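Local coordinates for protein pyruvate kinase 1 (Trypanosoma brucei brucei, PDB 4KCT) that catalyses phosphoryl transfer from phosphoenolpyruvate to ADP, giving pyruvate and ATP, the last step of glycolysis, and also has an intrinsic decarboxylase activity, at residues V261-L266 with V293-Q298. Residues are numbered along the deposited sequence; the frame is centred on the assembly and turned at random.
With MG (magnesium ion), chain C; PYR (pyruvic acid), chain E.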
# COMPACT_ATOMS: atom_id res chain seq x y z
N VAL A 261 -21.31 -14.52 -17.56
CA VAL A 261 -21.68 -13.18 -17.97
C VAL A 261 -22.21 -13.26 -19.40
O VAL A 261 -21.43 -13.43 -20.34
CB VAL A 261 -20.46 -12.21 -17.89
CG1 VAL A 261 -20.87 -10.79 -18.31
CG2 VAL A 261 -19.88 -12.22 -16.47
N ALA A 262 -23.53 -13.31 -19.54
CA ALA A 262 -24.15 -13.66 -20.81
C ALA A 262 -24.40 -12.38 -21.61
O ALA A 262 -25.46 -11.77 -21.50
CB ALA A 262 -25.45 -14.42 -20.57
N ARG A 263 -23.34 -11.88 -22.24
CA ARG A 263 -23.30 -10.50 -22.71
C ARG A 263 -24.28 -10.17 -23.83
O ARG A 263 -24.58 -9.01 -24.05
CB ARG A 263 -21.89 -10.11 -23.12
CG ARG A 263 -20.93 -10.11 -21.93
CD ARG A 263 -19.59 -9.58 -22.35
NE ARG A 263 -19.08 -10.23 -23.56
CZ ARG A 263 -17.91 -9.92 -24.11
NH1 ARG A 263 -17.15 -9.00 -23.54
NH2 ARG A 263 -17.58 -10.41 -25.31
N GLY A 264 -24.75 -11.20 -24.55
CA GLY A 264 -25.68 -11.00 -25.66
C GLY A 264 -26.98 -10.43 -25.17
O GLY A 264 -27.32 -9.26 -25.44
N ASP A 265 -27.68 -11.21 -24.34
CA ASP A 265 -28.93 -10.74 -23.74
C ASP A 265 -28.69 -9.54 -22.81
O ASP A 265 -29.50 -8.59 -22.74
CB ASP A 265 -29.62 -11.90 -23.02
CG ASP A 265 -30.40 -12.81 -23.99
OD1 ASP A 265 -30.18 -14.05 -24.02
OD2 ASP A 265 -31.13 -12.24 -24.84
N LEU A 266 -27.60 -9.57 -22.07
CA LEU A 266 -27.35 -8.51 -21.11
C LEU A 266 -27.29 -7.15 -21.80
O LEU A 266 -27.80 -6.16 -21.27
CB LEU A 266 -26.04 -8.77 -20.32
CG LEU A 266 -25.75 -7.87 -19.14
CD1 LEU A 266 -26.92 -7.90 -18.15
CD2 LEU A 266 -24.46 -8.31 -18.45
N VAL A 293 -16.19 -18.40 -13.30
CA VAL A 293 -16.95 -17.42 -14.07
C VAL A 293 -16.50 -17.44 -15.53
O VAL A 293 -15.32 -17.64 -15.81
CB VAL A 293 -16.88 -15.99 -13.44
CG1 VAL A 293 -15.45 -15.42 -13.42
CG2 VAL A 293 -17.83 -15.01 -14.19
N ILE A 294 -17.50 -17.46 -16.42
CA ILE A 294 -17.30 -17.59 -17.84
C ILE A 294 -17.72 -16.25 -18.48
O ILE A 294 -18.81 -15.74 -18.20
CB ILE A 294 -18.26 -18.68 -18.39
CG1 ILE A 294 -18.03 -20.02 -17.67
CG2 ILE A 294 -18.16 -18.79 -19.90
CD1 ILE A 294 -19.08 -21.08 -18.01
N CYS A 295 -16.86 -15.70 -19.33
CA CYS A 295 -17.26 -14.55 -20.17
C CYS A 295 -17.73 -15.06 -21.56
O CYS A 295 -17.06 -15.88 -22.17
CB CYS A 295 -16.08 -13.58 -20.33
SG CYS A 295 -16.53 -12.03 -21.21
N ALA A 296 -18.92 -14.62 -21.99
CA ALA A 296 -19.58 -15.17 -23.18
C ALA A 296 -19.95 -14.08 -24.22
O ALA A 296 -20.35 -12.96 -23.86
CB ALA A 296 -20.82 -15.98 -22.81
N THR A 297 -19.98 -14.51 -25.49
CA THR A 297 -20.81 -13.89 -26.54
C THR A 297 -20.07 -12.83 -27.35
O THR A 297 -19.55 -11.84 -26.81
CB THR A 297 -22.16 -13.37 -26.02
OG1 THR A 297 -22.92 -14.46 -25.49
CG2 THR A 297 -22.94 -12.70 -27.18
N GLN A 298 -19.91 -13.13 -28.63
CA GLN A 298 -19.24 -12.24 -29.60
C GLN A 298 -17.79 -11.92 -29.31
O GLN A 298 -17.23 -10.99 -29.92
CB GLN A 298 -20.05 -10.96 -29.82
CG GLN A 298 -21.42 -11.21 -30.47
CD GLN A 298 -22.15 -9.90 -30.78
OE1 GLN A 298 -22.02 -8.93 -30.05
NE2 GLN A 298 -22.75 -9.82 -31.97
MG MG C . -28.71 -15.28 -23.51
C PYR E . -26.13 -14.54 -24.17
O PYR E . -25.02 -13.97 -24.36
OXT PYR E . -27.18 -13.86 -24.04
CA PYR E . -26.18 -16.02 -23.96
O3 PYR E . -27.27 -16.60 -23.80
CB PYR E . -24.89 -16.79 -23.82
O HOH W 1 -30.40 -16.66 -22.73
O HOH W 2 -29.24 -15.99 -25.45
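Carboxylate oxygen O of the bound pyruvate is gripped from both segments: G264 N of 261-266 donates to it at 2.8 Å, and T297 OG1 of 293-298 approaches it to 2.4 Å, too short for the length to be trusted. The segments hold the end of the sixth strand and the whole of the seventh in the eight-stranded parallel TIM barrel, and the active site lies where the sixth runs into helix 263-269. D265 N donates to the other carboxylate oxygen, OXT, at 2.7 Å, so consecutive amides of the first helical turn hold both oxygens. With its hydroxyl turned to the ligand (chi1 -62°, OG1 beside the backbone N), T297 lays its methyl CG2 against G264, 3.5 Å from G264 N. Pyruvate OXT and O3 chelate the magnesium ion, which D265 OD1 and E241 also bind together with two waters; K239 NZ is a further donor to pyruvate.

Behind the ligand, V261 N bonds I294 O and A296 N bonds V261 O. CB and CG of R263 pass A296 O, and the bend at chi3 (-50°) brings the guanidinium to the carbonyls of A296 and T297. T297 O, 2.9 Å from NH2, lies in the guanidinium plane, while A296 O, bonded to NE, is tilted from it. D316 forms a salt bridge with NH2 and Q279 bonds NH1. R311 of the second subunit bonds R263 O, G264 O and, beyond the seventh strand, Q298 OE1, placing both segments at the subunit interface. Over one guanidinium face, offset toward the rim, sits C295 SG, 3.8 Å from R263 CZ.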